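Local coordinates for 3-oxoacyl-(acyl-carrier protein) synthase II (Thermus thermophilus, PDB 1J3N), which probably catalyses the decarboxylative condensation of malonyl-ACP with a growing acyl chain, the elongation step of bacterial fatty acid synthesis, at residues 292-300 against 312-323. Residues are numbered along the deposited sequence; the frame is centred on the assembly and turned at random.
Sequences PEQVGYINA and EVLAIKRVFGDH
The carbonyl oxygen of Val295 takes a straight hydrogen bond from the imidazole of His323, NE2 to O 2.7 Å, with an N-H...O angle of 163°. The oxygen lies close to the ring plane, and the donor comes in almost head-on to the C=O. The ring reaches across from 312-323 because chi1 of His323 (-172°) turns CG away from the residue's own N, and it packs against the short 3-10 turn 292-294. There CA of Glu293 sits over the middle of one imidazole face, 3.5 Å from the centroid, a CH-pi contact, so that bond and face together fix the ring's rotation. Replacing His323 with an alanine is likely to leave the Val295 carbonyl without this donor and to open a gap against CA of Glu293.

Three residues earlier in the chain, Phe320 points its ring edge at the backbone of Pro292, whose O lies near the ring plane, while CB of Pro292 packs on CD1 of Phe320 at 3.5 Å. The side chain of Val295 crosses that of Phe320 at about a right angle, its CB 3.9 Å from CE1 of Phe320. Ile298 and Phe320 reach toward each other from opposite directions, CD1 of Ile298 lying 3.6 Å from CE2 of Phe320; the same CD1 meets CD1 of Ile316 tip to tip at 3.7 Å. Leu390 of the neighbouring strand and Leu327 extend this apolar layer.

At the far end the carboxylate of Glu312, carried on an extended chain, lies against Ala300, OE2 to CA 3.4 Å. Backbone amides just beyond the strand hold it: OE1 accepts from Gly302 N and OE2 from His301 N, with Asn392 ND2 a further donor to OE2. The example illustrates how a helix packs on its own sheet in a beta-alpha-beta crossover, here strand 297-299, helix 306-324 and the parallel strand 328-330 in the C-terminal half of the thiolase-type fold.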
loop_
_atom_site.group_PDB
_atom_site.type_symbol
_atom_site.label_atom_id
_atom_site.label_comp_id
_atom_site.label_asym_id
_atom_site.label_seq_id
_atom_site.Cartn_x
_atom_site.Cartn_y
_atom_site.Cartn_z
ATOM N N PRO A 292 19.822 -21.365 -8.464
ATOM C CA PRO A 292 19.893 -20.548 -9.678
ATOM C C PRO A 292 19.775 -21.336 -10.989
ATOM O O PRO A 292 19.135 -20.877 -11.938
ATOM C CB PRO A 292 21.243 -19.852 -9.533
ATOM C CG PRO A 292 21.354 -19.669 -8.050
ATOM C CD PRO A 292 20.900 -21.004 -7.525
ATOM N N GLU A 293 20.379 -22.521 -11.038
ATOM C CA GLU A 293 20.353 -23.347 -12.247
ATOM C C GLU A 293 19.019 -24.014 -12.555
ATOM O O GLU A 293 18.851 -24.600 -13.618
ATOM C CB GLU A 293 21.446 -24.420 -12.187
ATOM C CG GLU A 293 21.765 -24.922 -10.792
ATOM C CD GLU A 293 22.678 -23.973 -10.037
ATOM O OE1 GLU A 293 22.272 -23.481 -8.961
ATOM O OE2 GLU A 293 23.805 -23.718 -10.519
ATOM N N GLN A 294 18.071 -23.928 -11.634
ATOM C CA GLN A 294 16.764 -24.532 -11.846
ATOM C C GLN A 294 15.822 -23.582 -12.579
ATOM O O GLN A 294 14.717 -23.965 -12.963
ATOM C CB GLN A 294 16.155 -24.938 -10.507
ATOM C CG GLN A 294 16.816 -26.152 -9.870
ATOM C CD GLN A 294 16.198 -26.499 -8.539
ATOM O OE1 GLN A 294 16.551 -25.927 -7.509
ATOM N NE2 GLN A 294 15.258 -27.430 -8.551
ATOM N N VAL A 295 16.261 -22.344 -12.766
ATOM C CA VAL A 295 15.453 -21.345 -13.454
ATOM C C VAL A 295 15.808 -21.331 -14.934
ATOM O O VAL A 295 16.985 -21.330 -15.291
ATOM C CB VAL A 295 15.687 -19.926 -12.864
ATOM C CG1 VAL A 295 14.948 -18.875 -13.692
ATOM C CG2 VAL A 295 15.210 -19.888 -11.424
ATOM N N GLY A 296 14.786 -21.331 -15.785
ATOM C CA GLY A 296 15.006 -21.306 -17.219
ATOM C C GLY A 296 14.483 -20.053 -17.901
ATOM O O GLY A 296 14.811 -19.789 -19.058
ATOM N N TYR A 297 13.671 -19.276 -17.188
ATOM C CA TYR A 297 13.112 -18.040 -17.735
ATOM C C TYR A 297 13.007 -16.909 -16.711
ATOM O O TYR A 297 12.705 -17.148 -15.544
ATOM C CB TYR A 297 11.713 -18.296 -18.312
ATOM C CG TYR A 297 11.021 -17.044 -18.805
ATOM C CD1 TYR A 297 11.636 -16.215 -19.744
ATOM C CD2 TYR A 297 9.740 -16.696 -18.355
ATOM C CE1 TYR A 297 11.002 -15.079 -20.230
ATOM C CE2 TYR A 297 9.093 -15.550 -18.838
ATOM C CZ TYR A 297 9.734 -14.752 -19.778
ATOM O OH TYR A 297 9.111 -13.641 -20.305
ATOM N N ILE A 298 13.262 -15.682 -17.165
ATOM C CA ILE A 298 13.157 -14.502 -16.319
ATOM C C ILE A 298 12.402 -13.411 -17.049
ATOM O O ILE A 298 12.870 -12.908 -18.075
ATOM C CB ILE A 298 14.529 -13.906 -15.938
ATOM C CG1 ILE A 298 15.355 -14.914 -15.135
ATOM C CG2 ILE A 298 14.322 -12.645 -15.113
ATOM C CD1 ILE A 298 16.690 -14.354 -14.643
ATOM N N ASN A 299 11.226 -13.052 -16.548
ATOM C CA ASN A 299 10.483 -11.970 -17.177
ATOM C C ASN A 299 11.094 -10.737 -16.551
ATOM O O ASN A 299 10.770 -10.373 -15.424
ATOM C CB ASN A 299 8.985 -12.041 -16.866
ATOM C CG ASN A 299 8.202 -10.955 -17.580
ATOM O OD1 ASN A 299 8.135 -9.810 -17.123
ATOM N ND2 ASN A 299 7.625 -11.302 -18.724
ATOM N N ALA A 300 12.009 -10.119 -17.289
ATOM C CA ALA A 300 12.719 -8.947 -16.815
ATOM C C ALA A 300 11.847 -7.731 -16.585
ATOM O O ALA A 300 10.722 -7.645 -17.073
ATOM C CB ALA A 300 13.826 -8.593 -17.789
ATOM N N GLU A 312 19.960 -4.502 -14.153
ATOM C CA GLU A 312 19.254 -5.779 -14.096
ATOM C C GLU A 312 20.137 -6.910 -14.621
ATOM O O GLU A 312 20.322 -7.922 -13.950
ATOM C CB GLU A 312 17.940 -5.698 -14.897
ATOM C CG GLU A 312 17.158 -7.011 -14.963
ATOM C CD GLU A 312 15.650 -6.819 -15.147
ATOM O OE1 GLU A 312 15.236 -5.863 -15.841
ATOM O OE2 GLU A 312 14.882 -7.642 -14.606
ATOM N N VAL A 313 20.688 -6.734 -15.818
ATOM C CA VAL A 313 21.560 -7.747 -16.409
ATOM C C VAL A 313 22.746 -8.055 -15.487
ATOM O O VAL A 313 23.068 -9.217 -15.253
ATOM C CB VAL A 313 22.075 -7.286 -17.792
ATOM C CG1 VAL A 313 23.087 -8.288 -18.334
ATOM C CG2 VAL A 313 20.900 -7.138 -18.757
ATOM N N LEU A 314 23.389 -7.018 -14.960
ATOM C CA LEU A 314 24.518 -7.212 -14.054
ATOM C C LEU A 314 24.072 -7.995 -12.824
ATOM O O LEU A 314 24.829 -8.807 -12.289
ATOM C CB LEU A 314 25.095 -5.866 -13.612
ATOM C CG LEU A 314 25.865 -5.058 -14.665
ATOM C CD1 LEU A 314 26.269 -3.723 -14.082
ATOM C CD2 LEU A 314 27.093 -5.838 -15.121
ATOM N N ALA A 315 22.841 -7.747 -12.382
ATOM C CA ALA A 315 22.284 -8.432 -11.219
ATOM C C ALA A 315 21.981 -9.893 -11.547
ATOM O O ALA A 315 22.112 -10.781 -10.694
ATOM C CB ALA A 315 21.009 -7.726 -10.759
ATOM N N ILE A 316 21.557 -10.139 -12.784
ATOM C CA ILE A 316 21.249 -11.497 -13.207
ATOM C C ILE A 316 22.547 -12.294 -13.304
ATOM O O ILE A 316 22.645 -13.395 -12.765
ATOM C CB ILE A 316 20.508 -11.503 -14.567
ATOM C CG1 ILE A 316 19.043 -11.110 -14.350
ATOM C CG2 ILE A 316 20.614 -12.870 -15.232
ATOM C CD1 ILE A 316 18.224 -11.073 -15.612
ATOM N N LYS A 317 23.544 -11.727 -13.976
ATOM C CA LYS A 317 24.834 -12.396 -14.121
ATOM C C LYS A 317 25.446 -12.666 -12.753
ATOM O O LYS A 317 26.158 -13.648 -12.565
ATOM C CB LYS A 317 25.796 -11.534 -14.948
ATOM C CG LYS A 317 25.405 -11.367 -16.407
ATOM C CD LYS A 317 26.347 -10.399 -17.118
ATOM C CE LYS A 317 25.974 -10.240 -18.581
ATOM N NZ LYS A 317 26.846 -9.248 -19.280
ATOM N N ARG A 318 25.155 -11.798 -11.792
ATOM C CA ARG A 318 25.699 -11.965 -10.455
ATOM C C ARG A 318 25.055 -13.117 -9.695
ATOM O O ARG A 318 25.743 -13.879 -9.011
ATOM C CB ARG A 318 25.545 -10.672 -9.651
ATOM C CG ARG A 318 26.223 -10.728 -8.286
ATOM C CD ARG A 318 26.170 -9.399 -7.539
ATOM N NE ARG A 318 26.757 -8.298 -8.299
ATOM C CZ ARG A 318 26.073 -7.519 -9.135
ATOM N NH1 ARG A 318 24.776 -7.722 -9.319
ATOM N NH2 ARG A 318 26.685 -6.535 -9.784
ATOM N N VAL A 319 23.736 -13.246 -9.816
ATOM C CA VAL A 319 23.003 -14.299 -9.120
ATOM C C VAL A 319 23.049 -15.653 -9.824
ATOM O O VAL A 319 23.041 -16.693 -9.177
ATOM C CB VAL A 319 21.512 -13.916 -8.943
ATOM C CG1 VAL A 319 20.780 -15.008 -8.182
ATOM C CG2 VAL A 319 21.397 -12.593 -8.214
ATOM N N PHE A 320 23.104 -15.641 -11.150
ATOM C CA PHE A 320 23.108 -16.892 -11.900
ATOM C C PHE A 320 24.459 -17.328 -12.474
ATOM O O PHE A 320 24.569 -18.411 -13.042
ATOM C CB PHE A 320 22.047 -16.814 -13.000
ATOM C CG PHE A 320 20.638 -16.720 -12.466
ATOM C CD1 PHE A 320 19.944 -17.866 -12.086
ATOM C CD2 PHE A 320 20.013 -15.486 -12.324
ATOM C CE1 PHE A 320 18.650 -17.785 -11.575
ATOM C CE2 PHE A 320 18.721 -15.394 -11.813
ATOM C CZ PHE A 320 18.038 -16.550 -11.438
ATOM N N GLY A 321 25.477 -16.488 -12.316
ATOM C CA GLY A 321 26.808 -16.822 -12.806
ATOM C C GLY A 321 26.879 -17.594 -14.114
ATOM O O GLY A 321 26.385 -17.135 -15.141
ATOM N N ASP A 322 27.499 -18.770 -14.072
ATOM C CA ASP A 322 27.656 -19.613 -15.255
ATOM C C ASP A 322 26.327 -19.954 -15.910
ATOM O O ASP A 322 26.274 -20.258 -17.106
ATOM C CB ASP A 322 28.361 -20.929 -14.897
ATOM C CG ASP A 322 29.737 -20.719 -14.292
ATOM O OD1 ASP A 322 30.560 -20.008 -14.908
ATOM O OD2 ASP A 322 29.997 -21.282 -13.202
ATOM N N HIS A 323 25.254 -19.907 -15.130
ATOM C CA HIS A 323 23.933 -20.244 -15.644
ATOM C C HIS A 323 23.242 -19.132 -16.427
ATOM O O HIS A 323 22.389 -19.400 -17.276
ATOM C CB HIS A 323 23.024 -20.682 -14.501
ATOM C CG HIS A 323 21.713 -21.231 -14.963
ATOM N ND1 HIS A 323 21.605 -22.434 -15.625
ATOM C CD2 HIS A 323 20.458 -20.726 -14.891
ATOM C CE1 HIS A 323 20.341 -22.648 -15.942
ATOM N NE2 HIS A 323 19.624 -21.626 -15.508
#